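Local coordinates for ABC-type transport system, sugar-family extracellular solute-binding protein (Peptoclostridium difficile 630, PDB 6HNI), which probably captures tyrosine outside the cell for an ABC-type importer, and is a lipoprotein with adhesive properties, at residues 155-165 and 184-193; 246-257 and 288-298. The protein carries 1 engineered substitution. All blocks are in the same frame, centred on the assembly; numbering follows the deposited sequence.

How the contacts relate
Both contacts lie in the same half of a two-lobed substrate-binding protein, and they follow one another along the chain. Contact 1 pairs an outermost strand of a four-stranded parallel sheet, 186-192, with its neighbour 157-163. Contact 2 pairs strand 252-255 with 290-294 in a small three-stranded mixed sheet. The contact centres are 20 Å apart and the nearest atoms about 11 Å, so they do not touch. Strand 238-240, at the other edge of the parallel sheet, makes backbone hydrogen bonds to Leu251 and Ala252, which is one link between them. Bound tyrosine is about 9 Å from the side chain of Asn163 and about 8 Å from that of Ile256.

Contact 1 (155-165 and 184-193); sequences AKTIGVMYNTS and GFKVVEKGIT
The Tyr162 ring has Gly191 CA over one face, 4.1 Å above the plane and toward the rim. Val160 O and Glu189 OE1 lie at its edge. Tyr162 OH donates to Glu189 OE1 (2.9 Å), with ring and carboxylate planes 32° apart. The other carboxylate oxygen, OE2, pairs with Lys177 of helix 167-183. The Phe185 ring has Lys156 O at its edge, and Ile158 CD1 approaches it obliquely, 3.8 Å from Phe185 CD1. Ile158 packs on strand 211-214, while Tyr162, Val160, Val187 and Phe185 touch helix 167-183 on this face. That helix makes the crossover of a beta-alpha-beta unit, which leaves strands 157-163 and 186-192 parallel and adjacent. Every second residue of each strand bonds across, from Lys186 N to Lys156 O at one end to Thr164 N to Ile192 O at the other. On the opposite face, Met161 CG meets Ile192 CD1 at 4.1 Å, and Thr157 CG2 meets Val188 CG2 at 3.7 Å. Helix 198-205 covers Val188 and Ile192 there. At one end Lys156 bends at chi2 (-75°) and chi3, which brings NZ to Gly184 O (2.8 Å). At the other, Asn163 OD1 accepts from Ser165 N (3.0 Å) in an Asx turn.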
loop_
_atom_site.group_PDB
_atom_site.type_symbol
_atom_site.label_atom_id
_atom_site.label_comp_id
_atom_site.label_asym_id
_atom_site.label_seq_id
_atom_site.Cartn_x
_atom_site.Cartn_y
_atom_site.Cartn_z
ATOM N N ALA A 155 -3.485 2.858 25.857
ATOM C CA ALA A 155 -4.505 3.221 24.883
ATOM C C ALA A 155 -5.552 2.149 24.889
ATOM O O ALA A 155 -5.226 0.965 25.011
ATOM C CB ALA A 155 -3.914 3.379 23.477
ATOM N N LYS A 156 -6.813 2.575 24.800
ATOM C CA LYS A 156 -7.941 1.642 24.703
ATOM C C LYS A 156 -8.823 1.876 23.496
ATOM O O LYS A 156 -9.594 0.995 23.148
ATOM C CB LYS A 156 -8.799 1.655 25.981
ATOM C CG LYS A 156 -8.061 1.159 27.238
ATOM C CD LYS A 156 -7.863 -0.363 27.282
ATOM C CE LYS A 156 -8.989 -1.123 28.030
ATOM N NZ LYS A 156 -9.089 -2.621 27.764
ATOM N N THR A 157 -8.737 3.070 22.894
ATOM C CA THR A 157 -9.599 3.449 21.776
ATOM C C THR A 157 -8.746 3.818 20.570
ATOM O O THR A 157 -7.934 4.717 20.645
ATOM C CB THR A 157 -10.573 4.629 22.125
ATOM O OG1 THR A 157 -11.378 4.289 23.268
ATOM C CG2 THR A 157 -11.494 4.896 20.954
ATOM N N ILE A 158 -8.987 3.100 19.484
ATOM C CA ILE A 158 -8.211 3.223 18.234
ATOM C C ILE A 158 -9.131 3.874 17.188
ATOM O O ILE A 158 -10.198 3.342 16.904
ATOM C CB ILE A 158 -7.763 1.834 17.706
ATOM C CG1 ILE A 158 -6.927 1.117 18.777
ATOM C CG2 ILE A 158 -6.985 1.982 16.403
ATOM C CD1 ILE A 158 -6.724 -0.346 18.502
ATOM N N GLY A 159 -8.690 4.978 16.594
ATOM C CA GLY A 159 -9.382 5.536 15.452
ATOM C C GLY A 159 -8.845 4.977 14.127
ATOM O O GLY A 159 -7.653 4.642 14.039
ATOM N N VAL A 160 -9.710 4.974 13.149
ATOM C CA VAL A 160 -9.286 4.620 11.761
ATOM C C VAL A 160 -10.096 5.463 10.786
ATOM O O VAL A 160 -11.334 5.409 10.762
ATOM C CB VAL A 160 -9.432 3.113 11.516
ATOM C CG1 VAL A 160 -10.828 2.578 11.598
ATOM C CG2 VAL A 160 -8.857 2.794 10.145
ATOM N N MET A 161 -9.395 6.246 9.973
ATOM C CA MET A 161 -9.973 6.947 8.833
ATOM C C MET A 161 -9.555 6.216 7.558
ATOM O O MET A 161 -8.377 5.842 7.413
ATOM C CB MET A 161 -9.542 8.431 8.828
ATOM C CG MET A 161 -10.157 9.233 7.723
ATOM S SD MET A 161 -10.010 11.019 7.943
ATOM C CE MET A 161 -8.252 11.192 7.780
ATOM N N TYR A 162 -10.507 6.039 6.657
ATOM C CA TYR A 162 -10.220 5.258 5.426
ATOM C C TYR A 162 -11.225 5.625 4.358
ATOM O O TYR A 162 -12.309 6.189 4.636
ATOM C CB TYR A 162 -10.305 3.805 5.755
ATOM C CG TYR A 162 -11.652 3.285 6.109
ATOM C CD1 TYR A 162 -12.217 3.549 7.372
ATOM C CD2 TYR A 162 -12.414 2.596 5.190
ATOM C CE1 TYR A 162 -13.470 3.077 7.692
ATOM C CE2 TYR A 162 -13.672 2.121 5.511
ATOM C CZ TYR A 162 -14.195 2.357 6.776
ATOM O OH TYR A 162 -15.433 1.857 7.071
ATOM N N ASN A 163 -10.923 5.270 3.130
ATOM C CA ASN A 163 -11.758 5.450 1.942
ATOM C C ASN A 163 -12.742 4.302 1.839
ATOM O O ASN A 163 -12.339 3.170 1.578
ATOM C CB ASN A 163 -10.840 5.487 0.695
ATOM C CG ASN A 163 -11.567 5.855 -0.585
ATOM O OD1 ASN A 163 -12.805 5.950 -0.613
ATOM N ND2 ASN A 163 -10.795 6.010 -1.669
ATOM N N THR A 164 -14.041 4.578 1.957
ATOM C CA THR A 164 -15.037 3.530 1.891
ATOM C C THR A 164 -15.144 2.896 0.506
ATOM O O THR A 164 -15.735 1.842 0.369
ATOM C CB THR A 164 -16.413 4.039 2.349
ATOM O OG1 THR A 164 -16.806 5.127 1.522
ATOM C CG2 THR A 164 -16.349 4.506 3.787
ATOM N N SER A 165 -14.572 3.546 -0.506
ATOM C CA SER A 165 -14.491 2.995 -1.869
ATOM C C SER A 165 -13.360 2.029 -2.143
ATOM O O SER A 165 -13.350 1.476 -3.224
ATOM C CB SER A 165 -14.356 4.125 -2.895
ATOM O OG SER A 165 -15.470 4.967 -2.829
ATOM N N GLY A 184 -9.621 -6.217 23.713
ATOM C CA GLY A 184 -10.134 -5.203 24.668
ATOM C C GLY A 184 -10.017 -3.754 24.228
ATOM O O GLY A 184 -9.952 -2.852 25.081
ATOM N N PHE A 185 -10.029 -3.504 22.913
ATOM C CA PHE A 185 -10.024 -2.123 22.370
ATOM C C PHE A 185 -11.379 -1.781 21.762
ATOM O O PHE A 185 -12.143 -2.668 21.314
ATOM C CB PHE A 185 -8.964 -2.006 21.249
ATOM C CG PHE A 185 -7.582 -2.200 21.718
ATOM C CD1 PHE A 185 -6.852 -1.160 22.211
ATOM C CD2 PHE A 185 -6.997 -3.443 21.641
ATOM C CE1 PHE A 185 -5.530 -1.339 22.634
ATOM C CE2 PHE A 185 -5.720 -3.648 22.094
ATOM C CZ PHE A 185 -4.967 -2.600 22.567
ATOM N N LYS A 186 -11.644 -0.477 21.759
ATOM C CA LYS A 186 -12.747 0.153 21.032
ATOM C C LYS A 186 -12.204 0.719 19.711
ATOM O O LYS A 186 -11.099 1.239 19.679
ATOM C CB LYS A 186 -13.305 1.304 21.875
ATOM C CG LYS A 186 -14.479 2.035 21.252
ATOM C CD LYS A 186 -15.220 2.797 22.351
ATOM C CE LYS A 186 -16.422 3.531 21.817
ATOM N NZ LYS A 186 -15.974 4.813 21.231
ATOM N N VAL A 187 -12.974 0.636 18.638
ATOM C CA VAL A 187 -12.558 1.236 17.371
ATOM C C VAL A 187 -13.568 2.321 17.015
ATOM O O VAL A 187 -14.777 2.087 17.084
ATOM C CB VAL A 187 -12.538 0.202 16.230
ATOM C CG1 VAL A 187 -12.217 0.832 14.868
ATOM C CG2 VAL A 187 -11.555 -0.877 16.583
ATOM N N VAL A 188 -13.078 3.486 16.648
ATOM C CA VAL A 188 -13.906 4.567 16.104
ATOM C C VAL A 188 -13.527 4.768 14.631
ATOM O O VAL A 188 -12.368 5.089 14.326
ATOM C CB VAL A 188 -13.673 5.870 16.882
ATOM C CG1 VAL A 188 -14.542 6.966 16.313
ATOM C CG2 VAL A 188 -13.966 5.674 18.357
ATOM N N GLU A 189 -14.488 4.531 13.746
ATOM C CA GLU A 189 -14.294 4.631 12.306
ATOM C C GLU A 189 -14.697 5.965 11.745
ATOM O O GLU A 189 -15.742 6.533 12.193
ATOM C CB GLU A 189 -15.138 3.611 11.554
ATOM C CG GLU A 189 -14.834 2.191 11.837
ATOM C CD GLU A 189 -15.826 1.288 11.126
ATOM O OE1 GLU A 189 -15.955 1.350 9.879
ATOM O OE2 GLU A 189 -16.499 0.524 11.820
ATOM N N LYS A 190 -13.922 6.456 10.788
ATOM C CA LYS A 190 -14.321 7.616 10.013
ATOM C C LYS A 190 -14.130 7.296 8.531
ATOM O O LYS A 190 -13.034 7.408 7.970
ATOM C CB LYS A 190 -13.555 8.859 10.447
ATOM C CG LYS A 190 -13.954 10.149 9.761
ATOM C CD LYS A 190 -15.400 10.508 10.074
ATOM C CE LYS A 190 -15.795 11.892 9.538
ATOM N NZ LYS A 190 -17.267 12.114 9.486
ATOM N N GLY A 191 -15.202 6.838 7.911
ATOM C CA GLY A 191 -15.226 6.581 6.500
ATOM C C GLY A 191 -15.390 7.846 5.698
ATOM O O GLY A 191 -16.336 8.620 5.952
ATOM N N ILE A 192 -14.488 8.055 4.735
ATOM C CA ILE A 192 -14.559 9.175 3.791
ATOM C C ILE A 192 -14.448 8.671 2.345
ATOM O O ILE A 192 -14.185 7.480 2.117
ATOM C CB ILE A 192 -13.455 10.204 4.099
ATOM C CG1 ILE A 192 -12.051 9.583 3.868
ATOM C CG2 ILE A 192 -13.631 10.789 5.516
ATOM C CD1 ILE A 192 -10.944 10.590 3.897
ATOM N N THR A 193 -14.677 9.553 1.375
ATOM C CA THR A 193 -14.565 9.209 -0.042
ATOM C C THR A 193 -13.766 10.183 -0.858
ATOM O O THR A 193 -13.467 9.856 -2.001
ATOM C CB THR A 193 -15.938 9.048 -0.731
ATOM O OG1 THR A 193 -16.687 10.239 -0.575
ATOM C CG2 THR A 193 -16.707 7.897 -0.155
HETATM O O HOH W 1 -11.715 -0.712 25.254
HETATM O O HOH W 2 -13.966 7.331 -2.949
#

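Contact 2 (246-257 and 288-298); sequences VEKGALACQGIN and DTDIIVNEDIL. With EDO (1,2-ethanediol), chain D.
Asn294 and Val246 make the polar side-chain bond of this contact. Asn294 ND2 donates to Val246 O over 2.9 Å, in the plane of its own amide and almost straight, at 174°. CG stands opposite the backbone N (chi1 -179°), which carries the amide toward the end of helix 243-247. Val246 O also accepts from Gly249 N, so two N-H groups grip it. The second bond belongs to the Schellman motif that ends this helix, with Gly249 at positive phi. ND2 has a further partner in Thr316 OG1. At the other end of the amide, OD1 caps helix 295-300. It accepts from Ile297 N (3.0 Å) and, weakly, from Asp296 N. One asparagine thus ties the end of one helix to the start of another.

Backbone bonds join strands 252-255 and 290-294 as an antiparallel pair. Cys253 with Ile292 and Gly255 with Asp290 are hydrogen-bonded pairs. Ala252 with Val293 and Gln254 with Ile291 are non-hydrogen-bonded pairs. Leu251 O accepts from Asn294 N (2.9 Å) beyond them. Strand 290-294 is the middle of a three-stranded mixed sheet, with 311-314 along its other edge.

Apolar contacts cover both faces. Ala252 CB meets Val293 CG2 at 3.8 Å, on the face where Phe151 of helix 148-151 touches both. Leu251 CD1 reaches Ile297 CG2 and Leu298 CD1, each at 4.0 Å. On the other face Cys253 SG lies against Ile292 CB, and Val246 CG1 approaches Ile292 CG2 at 4.2 Å.

Two bonds to a water join the segments near Asp288: it accepts from Asn257 N and donates to Asp288 O. A 1,2-ethanediol, probably from the crystallisation liquor, is modelled beside Asp288 and Asp290, but its position is doubtful. Asn257 is the N-cap of helix 258-273, its OD1 accepting from Lys260 N.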
loop_
_atom_site.group_PDB
_atom_site.type_symbol
_atom_site.label_atom_id
_atom_site.label_comp_id
_atom_site.label_asym_id
_atom_site.label_seq_id
_atom_site.Cartn_x
_atom_site.Cartn_y
_atom_site.Cartn_z
ATOM N N VAL A 246 4.978 7.085 7.660
ATOM C CA VAL A 246 5.932 7.491 8.685
ATOM C C VAL A 246 6.875 8.558 8.151
ATOM O O VAL A 246 7.094 9.587 8.808
ATOM C CB VAL A 246 6.656 6.284 9.312
ATOM C CG1 VAL A 246 7.709 6.685 10.334
ATOM C CG2 VAL A 246 5.659 5.295 9.884
ATOM N N GLU A 247 7.393 8.346 6.932
ATOM C CA GLU A 247 8.212 9.362 6.277
ATOM C C GLU A 247 7.446 10.675 6.098
ATOM O O GLU A 247 8.047 11.759 6.158
ATOM C CB GLU A 247 8.727 8.901 4.895
ATOM C CG GLU A 247 9.615 7.662 4.913
ATOM C CD GLU A 247 10.009 7.186 3.516
ATOM O OE1 GLU A 247 9.395 7.596 2.490
ATOM O OE2 GLU A 247 10.952 6.378 3.450
ATOM N N LYS A 248 6.109 10.574 5.942
ATOM C CA LYS A 248 5.233 11.733 5.740
ATOM C C LYS A 248 4.603 12.257 7.049
ATOM O O LYS A 248 3.734 13.137 6.989
ATOM C CB LYS A 248 4.113 11.413 4.722
ATOM C CG LYS A 248 4.579 11.026 3.300
ATOM C CD LYS A 248 5.228 12.204 2.557
ATOM C CE LYS A 248 5.765 11.865 1.174
ATOM N NZ LYS A 248 6.580 13.038 0.756
ATOM N N GLY A 249 5.048 11.777 8.217
ATOM C CA GLY A 249 4.672 12.317 9.484
ATOM C C GLY A 249 3.835 11.470 10.428
ATOM O O GLY A 249 3.467 11.956 11.476
ATOM N N ALA A 250 3.536 10.223 10.118
ATOM C CA ALA A 250 3.065 9.287 11.139
ATOM C C ALA A 250 4.207 9.010 12.141
ATOM O O ALA A 250 5.380 9.189 11.839
ATOM C CB ALA A 250 2.574 7.978 10.509
ATOM N N LEU A 251 3.865 8.466 13.309
ATOM C CA LEU A 251 4.879 8.180 14.301
ATOM C C LEU A 251 5.703 6.931 14.004
ATOM O O LEU A 251 6.937 6.973 14.100
ATOM C CB LEU A 251 4.280 8.027 15.698
ATOM C CG LEU A 251 5.195 7.616 16.830
ATOM C CD1 LEU A 251 6.287 8.642 17.014
ATOM C CD2 LEU A 251 4.409 7.408 18.126
ATOM N N ALA A 252 5.024 5.830 13.705
ATOM C CA ALA A 252 5.725 4.538 13.628
ATOM C C ALA A 252 4.983 3.512 12.828
ATOM O O ALA A 252 3.766 3.615 12.622
ATOM C CB ALA A 252 5.982 3.988 15.007
ATOM N N CYS A 253 5.734 2.499 12.367
ATOM C CA CYS A 253 5.181 1.339 11.685
ATOM C C CYS A 253 6.051 0.114 11.932
ATOM O O CYS A 253 7.201 0.242 12.366
ATOM C CB CYS A 253 5.095 1.612 10.190
ATOM S SG CYS A 253 6.713 1.580 9.375
ATOM N N GLN A 254 5.486 -1.058 11.642
ATOM C CA GLN A 254 6.239 -2.293 11.597
ATOM C C GLN A 254 5.727 -2.973 10.318
ATOM O O GLN A 254 4.740 -3.726 10.324
ATOM C CB GLN A 254 6.000 -3.168 12.833
ATOM C CG GLN A 254 6.825 -4.439 12.819
ATOM C CD GLN A 254 6.731 -5.216 14.106
ATOM O OE1 GLN A 254 5.732 -5.089 14.897
ATOM N NE2 GLN A 254 7.723 -5.974 14.355
ATOM N N GLY A 255 6.381 -2.626 9.207
ATOM C CA GLY A 255 5.877 -2.952 7.889
ATOM C C GLY A 255 6.893 -3.507 6.912
ATOM O O GLY A 255 8.060 -3.595 7.241
ATOM N N ILE A 256 6.363 -3.856 5.757
ATOM C CA ILE A 256 7.177 -4.526 4.709
ATOM C C ILE A 256 7.920 -3.522 3.876
ATOM O O ILE A 256 7.700 -2.297 3.893
ATOM C CB ILE A 256 6.295 -5.399 3.820
ATOM C CG1 ILE A 256 5.370 -4.529 2.946
ATOM C CG2 ILE A 256 5.584 -6.470 4.634
ATOM C CD1 ILE A 256 4.739 -5.226 1.782
ATOM N N ASN A 257 8.859 -4.056 3.089
ATOM C CA ASN A 257 9.702 -3.231 2.186
ATOM C C ASN A 257 9.121 -3.275 0.801
ATOM O O ASN A 257 9.181 -4.320 0.081
ATOM C CB ASN A 257 11.145 -3.790 2.215
ATOM C CG ASN A 257 12.127 -2.988 1.389
ATOM O OD1 ASN A 257 11.812 -2.533 0.303
ATOM N ND2 ASN A 257 13.376 -2.872 1.897
ATOM N N ASP A 288 8.452 -10.280 6.145
ATOM C CA ASP A 288 9.581 -9.589 6.701
ATOM C C ASP A 288 9.205 -8.124 6.947
ATOM O O ASP A 288 8.995 -7.334 6.005
ATOM C CB ASP A 288 10.711 -9.658 5.682
ATOM C CG ASP A 288 12.082 -9.292 6.227
ATOM O OD1 ASP A 288 12.193 -8.945 7.402
ATOM O OD2 ASP A 288 13.108 -9.415 5.432
ATOM N N THR A 289 9.097 -7.769 8.214
ATOM C CA THR A 289 8.781 -6.397 8.588
ATOM C C THR A 289 9.934 -5.763 9.377
ATOM O O THR A 289 10.784 -6.453 9.952
ATOM C CB THR A 289 7.462 -6.328 9.405
ATOM O OG1 THR A 289 7.590 -7.083 10.613
ATOM C CG2 THR A 289 6.285 -6.832 8.611
ATOM N N ASP A 290 9.922 -4.437 9.418
ATOM C CA ASP A 290 10.922 -3.642 10.123
ATOM C C ASP A 290 10.242 -2.491 10.796
ATOM O O ASP A 290 9.287 -1.908 10.235
ATOM C CB ASP A 290 11.994 -3.109 9.184
ATOM C CG ASP A 290 12.946 -4.241 8.699
ATOM O OD1 ASP A 290 13.857 -4.599 9.461
ATOM O OD2 ASP A 290 12.772 -4.778 7.584
ATOM N N ILE A 291 10.706 -2.193 12.015
ATOM C CA ILE A 291 10.118 -1.084 12.770
ATOM C C ILE A 291 10.853 0.207 12.405
ATOM O O ILE A 291 12.094 0.296 12.510
ATOM C CB ILE A 291 10.172 -1.301 14.300
ATOM C CG1 ILE A 291 9.478 -2.584 14.714
ATOM C CG2 ILE A 291 9.544 -0.094 15.072
ATOM C CD1 ILE A 291 9.739 -2.999 16.139
ATOM N N ILE A 292 10.082 1.197 11.934
ATOM C CA ILE A 292 10.604 2.492 11.531
ATOM C C ILE A 292 9.739 3.557 12.255
ATOM O O ILE A 292 8.498 3.485 12.295
ATOM C CB ILE A 292 10.586 2.673 9.985
ATOM C CG1 ILE A 292 11.561 1.658 9.330
ATOM C CG2 ILE A 292 10.940 4.103 9.606
ATOM C CD1 ILE A 292 11.547 1.657 7.808
ATOM N N VAL A 293 10.450 4.522 12.839
ATOM C CA VAL A 293 9.867 5.570 13.652
ATOM C C VAL A 293 10.363 6.920 13.118
ATOM O O VAL A 293 11.513 7.072 12.750
ATOM C CB VAL A 293 10.280 5.400 15.117
ATOM C CG1 VAL A 293 9.892 6.622 15.958
ATOM C CG2 VAL A 293 9.684 4.133 15.688
ATOM N N ASN A 294 9.474 7.906 13.096
ATOM C CA ASN A 294 9.801 9.233 12.686
ATOM C C ASN A 294 10.270 9.916 13.939
ATOM O O ASN A 294 9.465 10.245 14.834
ATOM C CB ASN A 294 8.605 9.917 12.000
ATOM C CG ASN A 294 8.922 11.331 11.517
ATOM O OD1 ASN A 294 9.538 12.110 12.234
ATOM N ND2 ASN A 294 8.510 11.659 10.287
ATOM N N GLU A 295 11.574 10.189 14.033
ATOM C CA GLU A 295 12.143 10.790 15.250
ATOM C C GLU A 295 11.671 12.222 15.496
ATOM O O GLU A 295 11.716 12.694 16.618
ATOM C CB GLU A 295 13.687 10.728 15.260
ATOM C CG GLU A 295 14.420 11.578 14.229
ATOM C CD GLU A 295 15.941 11.591 14.459
ATOM O OE1 GLU A 295 16.494 12.638 14.849
ATOM O OE2 GLU A 295 16.601 10.551 14.260
ATOM N N ASP A 296 11.262 12.935 14.434
ATOM C CA ASP A 296 10.785 14.322 14.574
ATOM C C ASP A 296 9.419 14.311 15.251
ATOM O O ASP A 296 9.133 15.113 16.139
ATOM C CB ASP A 296 10.621 15.014 13.209
ATOM C CG ASP A 296 11.935 15.236 12.490
ATOM O OD1 ASP A 296 12.880 15.641 13.198
ATOM O OD2 ASP A 296 12.012 15.022 11.242
ATOM N N ILE A 297 8.574 13.388 14.823
ATOM C CA ILE A 297 7.234 13.207 15.423
ATOM C C ILE A 297 7.352 12.689 16.856
ATOM O O ILE A 297 6.652 13.176 17.732
ATOM C CB ILE A 297 6.345 12.264 14.558
ATOM C CG1 ILE A 297 6.114 12.844 13.166
ATOM C CG2 ILE A 297 4.998 11.992 15.194
ATOM C CD1 ILE A 297 5.454 14.204 13.102
ATOM N N LEU A 298 8.274 11.755 17.102
ATOM C CA LEU A 298 8.540 11.232 18.437
ATOM C C LEU A 298 8.860 12.377 19.410
ATOM O O LEU A 298 8.305 12.445 20.500
ATOM C CB LEU A 298 9.711 10.275 18.432
ATOM C CG LEU A 298 10.006 9.506 19.717
ATOM C CD1 LEU A 298 8.972 8.438 19.985
ATOM C CD2 LEU A 298 11.373 8.883 19.604
HETATM C C1 EDO D . 10.936 -3.850 6.186
HETATM O O1 EDO D . 10.855 -5.095 5.504
HETATM C C2 EDO D . 10.363 -2.595 5.592
HETATM O O2 EDO D . 10.995 -1.404 5.972
HETATM O O HOH W 3 9.738 -6.826 3.382
HETATM O O HOH W 4 13.930 -4.161 4.450
#